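Local coordinates for putative aminooxidase (Propionibacterium acnes, PDB 2BAB), which probably isomerises polyunsaturated fatty acids to conjugated dienes with the help of a bound FAD, within a flavin-containing amine oxidoreductase fold, at residues Asp159-Pro164 with Tyr180-Leu185. Residues are numbered along the deposited sequence; the frame is centred on the assembly and turned at random.
Sequences DLWINP and YVLKYL. With ODD ((10E,12Z)-octadeca-10,12-dienoic acid), chain F; BU1 (1,4-butanediol), chain I.
W161 and L185 bring the two backbones nearest, with CA atoms 7.4 Å apart, where helix 158-162 faces the end of helix 178-184. Each side donates one side-chain hydrogen bond to a backbone carbonyl of the other. W161 NE1 reaches L185 O at 2.9 Å, with an N-H...O angle of 159°. The oxygen lies close to the indole plane, and the N-H meets one of its lone pairs. L185 is the first residue past the helix. L185 CB sits 3.6 Å from W161 CD1. V181 CG1 also approaches W161 CD1, at 3.8 Å, and L182 CD2 lies near W161 NE1. F145 packs against the indole from outside the pair.

Both segments belong to the helical part of this flavin-containing amine oxidoreductase fold, and the second bond lies at the fatty acid site. Y184 OH donates to P164 O at 2.7 Å, in the carbonyl plane. With its CG anti to the backbone N (chi1 160°), Y184 carries its hydroxyl across to P164, and L185 CG covers the centre of one ring face. The bond should help to fix the phenol beside the bound octadecadienoic acid, whose C15 is 3.7 Å from Y184 CE1. The flavin-adenine dinucleotide is bound nearby. Between the two bonds, both methyls of L185 touch the P164 ring, L185 CD2 at 3.7 Å from P164 CG.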
ATOM      1  N   ASP A 159       9.768  -0.450 -18.317  1.00 34.10           N
ATOM      2  CA  ASP A 159      11.082  -0.552 -17.669  1.00 33.97           C
ATOM      3  C   ASP A 159      11.218   0.454 -16.536  1.00 33.80           C
ATOM      4  O   ASP A 159      11.866   0.168 -15.537  1.00 33.98           O
ATOM      5  CB  ASP A 159      12.253  -0.333 -18.646  1.00 33.76           C
ATOM      6  CG  ASP A 159      12.445  -1.488 -19.599  1.00 33.88           C
ATOM      7  OD1 ASP A 159      11.479  -2.274 -19.790  1.00 33.42           O
ATOM      8  OD2 ASP A 159      13.561  -1.593 -20.156  1.00 31.87           O
ATOM      9  N   LEU A 160      10.643   1.638 -16.719  1.00 33.42           N
ATOM     10  CA  LEU A 160      10.691   2.680 -15.690  1.00 32.83           C
ATOM     11  C   LEU A 160       9.631   2.486 -14.602  1.00 32.55           C
ATOM     12  O   LEU A 160       9.911   2.701 -13.413  1.00 31.92           O
ATOM     13  CB  LEU A 160      10.524   4.055 -16.316  1.00 32.65           C
ATOM     14  CG  LEU A 160      10.802   5.234 -15.385  1.00 33.71           C
ATOM     15  CD1 LEU A 160      12.342   5.430 -15.204  1.00 35.87           C
ATOM     16  CD2 LEU A 160      10.119   6.511 -15.890  1.00 32.53           C
ATOM     17  N   TRP A 161       8.414   2.133 -15.018  1.00 32.36           N
ATOM     18  CA  TRP A 161       7.303   1.909 -14.074  1.00 32.35           C
ATOM     19  C   TRP A 161       7.476   0.632 -13.227  1.00 32.66           C
ATOM     20  O   TRP A 161       6.972   0.573 -12.121  1.00 32.29           O
ATOM     21  CB  TRP A 161       5.961   1.874 -14.827  1.00 32.81           C
ATOM     22  CG  TRP A 161       5.190   3.167 -14.725  1.00 31.95           C
ATOM     23  CD1 TRP A 161       4.203   3.450 -13.832  1.00 32.67           C
ATOM     24  CD2 TRP A 161       5.375   4.351 -15.505  1.00 32.92           C
ATOM     25  NE1 TRP A 161       3.754   4.729 -14.007  1.00 33.04           N
ATOM     26  CE2 TRP A 161       4.459   5.312 -15.025  1.00 33.12           C
ATOM     27  CE3 TRP A 161       6.224   4.696 -16.561  1.00 33.59           C
ATOM     28  CZ2 TRP A 161       4.362   6.584 -15.564  1.00 33.40           C
ATOM     29  CZ3 TRP A 161       6.132   5.969 -17.097  1.00 32.76           C
ATOM     30  CH2 TRP A 161       5.203   6.898 -16.597  1.00 34.04           C
ATOM     31  N   ILE A 162       8.173  -0.384 -13.739  1.00 32.21           N
ATOM     32  CA  ILE A 162       8.191  -1.682 -13.044  1.00 32.69           C
ATOM     33  C   ILE A 162       8.911  -1.639 -11.696  1.00 32.57           C
ATOM     34  O   ILE A 162       8.465  -2.301 -10.766  1.00 32.66           O
ATOM     35  CB  ILE A 162       8.780  -2.815 -13.908  1.00 32.95           C
ATOM     36  CG1 ILE A 162       8.456  -4.181 -13.279  1.00 33.83           C
ATOM     37  CG2 ILE A 162      10.275  -2.614 -14.137  1.00 32.07           C
ATOM     38  CD1 ILE A 162       8.788  -5.413 -14.150  1.00 33.16           C
ATOM     39  N   ASN A 163       9.996  -0.851 -11.600  1.00 32.89           N
ATOM     40  CA  ASN A 163      10.893  -0.871 -10.424  1.00 33.10           C
ATOM     41  C   ASN A 163      10.207  -0.504  -9.108  1.00 33.06           C
ATOM     42  O   ASN A 163      10.375  -1.227  -8.139  1.00 32.83           O
ATOM     43  CB  ASN A 163      12.128   0.009 -10.632  1.00 32.34           C
ATOM     44  CG  ASN A 163      12.965  -0.441 -11.813  1.00 33.74           C
ATOM     45  OD1 ASN A 163      13.150  -1.648 -12.050  1.00 34.35           O
ATOM     46  ND2 ASN A 163      13.455   0.526 -12.580  1.00 31.13           N
ATOM     47  N   PRO A 164       9.461   0.618  -9.067  1.00 33.18           N
ATOM     48  CA  PRO A 164       8.687   0.934  -7.855  1.00 33.92           C
ATOM     49  C   PRO A 164       7.287   0.294  -7.796  1.00 33.60           C
ATOM     50  O   PRO A 164       6.463   0.709  -7.002  1.00 34.84           O
ATOM     51  CB  PRO A 164       8.578   2.453  -7.923  1.00 33.75           C
ATOM     52  CG  PRO A 164       8.499   2.725  -9.376  1.00 33.58           C
ATOM     53  CD  PRO A 164       9.334   1.698 -10.067  1.00 33.47           C
ATOM     54  N   TYR A 180      -4.909   0.949 -11.233  1.00 35.91           N
ATOM     55  CA  TYR A 180      -4.145   0.989  -9.980  1.00 36.26           C
ATOM     56  C   TYR A 180      -2.733   1.523 -10.203  1.00 35.71           C
ATOM     57  O   TYR A 180      -2.257   2.382  -9.470  1.00 34.62           O
ATOM     58  CB  TYR A 180      -4.040  -0.402  -9.374  1.00 36.44           C
ATOM     59  CG  TYR A 180      -5.358  -1.035  -8.996  1.00 36.53           C
ATOM     60  CD1 TYR A 180      -6.096  -0.568  -7.907  1.00 36.10           C
ATOM     61  CD2 TYR A 180      -5.831  -2.146  -9.682  1.00 36.73           C
ATOM     62  CE1 TYR A 180      -7.293  -1.177  -7.538  1.00 37.15           C
ATOM     63  CE2 TYR A 180      -7.020  -2.768  -9.323  1.00 36.81           C
ATOM     64  CZ  TYR A 180      -7.747  -2.285  -8.255  1.00 37.18           C
ATOM     65  OH  TYR A 180      -8.920  -2.907  -7.908  1.00 37.37           O
ATOM     66  N   VAL A 181      -2.066   0.991 -11.220  1.00 36.26           N
ATOM     67  CA  VAL A 181      -0.684   1.382 -11.515  1.00 36.21           C
ATOM     68  C   VAL A 181      -0.545   2.900 -11.632  1.00 36.04           C
ATOM     69  O   VAL A 181       0.369   3.487 -11.059  1.00 36.69           O
ATOM     70  CB  VAL A 181      -0.136   0.707 -12.789  1.00 36.26           C
ATOM     71  CG1 VAL A 181       1.321   1.166 -13.037  1.00 36.76           C
ATOM     72  CG2 VAL A 181      -0.197  -0.829 -12.679  1.00 36.14           C
ATOM     73  N   LEU A 182      -1.480   3.537 -12.338  1.00 35.88           N
ATOM     74  CA  LEU A 182      -1.360   4.948 -12.648  1.00 35.68           C
ATOM     75  C   LEU A 182      -2.002   5.883 -11.637  1.00 35.39           C
ATOM     76  O   LEU A 182      -1.745   7.077 -11.662  1.00 34.66           O
ATOM     77  CB  LEU A 182      -1.877   5.244 -14.067  1.00 35.76           C
ATOM     78  CG  LEU A 182      -1.058   4.543 -15.173  1.00 35.78           C
ATOM     79  CD1 LEU A 182      -1.837   4.446 -16.494  1.00 34.25           C
ATOM     80  CD2 LEU A 182       0.303   5.231 -15.355  1.00 35.00           C
ATOM     81  N   LYS A 183      -2.814   5.353 -10.736  1.00 35.87           N
ATOM     82  CA  LYS A 183      -3.270   6.168  -9.609  1.00 35.53           C
ATOM     83  C   LYS A 183      -2.131   6.271  -8.577  1.00 35.71           C
ATOM     84  O   LYS A 183      -1.921   7.326  -7.961  1.00 36.63           O
ATOM     85  CB  LYS A 183      -4.554   5.588  -9.019  1.00 36.12           C
ATOM     86  CG  LYS A 183      -5.799   5.947  -9.831  1.00 35.72           C
ATOM     87  CD  LYS A 183      -7.042   5.188  -9.348  1.00 35.21           C
ATOM     88  CE  LYS A 183      -8.238   5.478 -10.244  1.00 36.07           C
ATOM     89  NZ  LYS A 183      -8.422   6.962 -10.492  1.00 33.48           N
ATOM     90  N   TYR A 184      -1.384   5.183  -8.424  1.00 35.19           N
ATOM     91  CA  TYR A 184      -0.194   5.155  -7.571  1.00 35.07           C
ATOM     92  C   TYR A 184       0.932   5.906  -8.258  1.00 34.51           C
ATOM     93  O   TYR A 184       1.279   6.998  -7.855  1.00 34.34           O
ATOM     94  CB  TYR A 184       0.200   3.703  -7.278  1.00 34.75           C
ATOM     95  CG  TYR A 184       1.634   3.477  -6.815  1.00 35.37           C
ATOM     96  CD1 TYR A 184       2.309   4.411  -6.025  1.00 34.69           C
ATOM     97  CD2 TYR A 184       2.303   2.306  -7.153  1.00 36.42           C
ATOM     98  CE1 TYR A 184       3.607   4.194  -5.617  1.00 34.55           C
ATOM     99  CE2 TYR A 184       3.601   2.080  -6.745  1.00 34.49           C
ATOM    100  CZ  TYR A 184       4.248   3.015  -5.977  1.00 33.84           C
ATOM    101  OH  TYR A 184       5.556   2.772  -5.591  1.00 35.23           O
ATOM    102  N   LEU A 185       1.488   5.310  -9.307  1.00 35.10           N
ATOM    103  CA  LEU A 185       2.545   5.941 -10.076  1.00 35.23           C
ATOM    104  C   LEU A 185       1.972   6.825 -11.199  1.00 35.85           C
ATOM    105  O   LEU A 185       2.115   6.512 -12.376  1.00 36.67           O
ATOM    106  CB  LEU A 185       3.488   4.877 -10.641  1.00 35.04           C
ATOM    107  CG  LEU A 185       4.317   4.114  -9.598  1.00 33.61           C
ATOM    108  CD1 LEU A 185       4.732   2.694 -10.080  1.00 32.23           C
ATOM    109  CD2 LEU A 185       5.540   4.934  -9.176  1.00 31.85           C
TER
HETATM  110  O2  ODD F1001      16.701   4.534  -3.836  1.00 44.90           O
HETATM  111  C1  ODD F1001      15.859   3.631  -3.623  1.00 43.07           C
HETATM  112  O1  ODD F1001      14.913   3.462  -4.413  1.00 42.58           O
HETATM  113  C2  ODD F1001      15.984   2.740  -2.400  1.00 40.64           C
HETATM  114  C3  ODD F1001      14.723   1.896  -2.178  1.00 41.29           C
HETATM  115  C4  ODD F1001      14.820   0.951  -0.974  1.00 41.07           C
HETATM  116  C5  ODD F1001      13.964  -0.321  -1.115  1.00 42.30           C
HETATM  117  C6  ODD F1001      12.540  -0.068  -0.669  1.00 42.54           C
HETATM  118  C7  ODD F1001      11.503  -1.176  -0.833  1.00 42.11           C
HETATM  119  C8  ODD F1001      10.123  -0.494  -0.960  1.00 43.05           C
HETATM  120  C9  ODD F1001       8.946  -1.422  -0.716  1.00 42.49           C
HETATM  121  C10 ODD F1001       7.552  -0.859  -0.998  1.00 42.35           C
HETATM  122  C11 ODD F1001       7.236   0.400  -1.349  1.00 42.84           C
HETATM  123  C12 ODD F1001       5.813   0.727  -1.566  1.00 42.30           C
HETATM  124  C13 ODD F1001       5.326   1.938  -1.909  1.00 43.51           C
HETATM  125  C14 ODD F1001       6.201   3.151  -2.142  1.00 45.46           C
HETATM  126  C15 ODD F1001       5.343   4.378  -2.403  1.00 45.68           C
HETATM  127  C16 ODD F1001       6.106   5.701  -2.587  1.00 45.70           C
HETATM  128  C17 ODD F1001       7.263   5.653  -3.587  1.00 45.49           C
HETATM  129  C18 ODD F1001       6.965   6.301  -4.923  1.00 46.82           C
HETATM  130  C1  BU1 I3003      14.971   2.306 -15.343  1.00 45.98           C
HETATM  131  C2  BU1 I3003      15.113   2.085 -16.828  1.00 46.95           C
HETATM  132  C3  BU1 I3003      14.959   3.363 -17.629  1.00 48.54           C
HETATM  133  C4  BU1 I3003      16.187   3.569 -18.498  1.00 49.74           C
HETATM  134  O5  BU1 I3003      15.624   1.221 -14.689  1.00 44.33           O
HETATM  135  O6  BU1 I3003      16.281   4.929 -18.878  1.00 48.69           O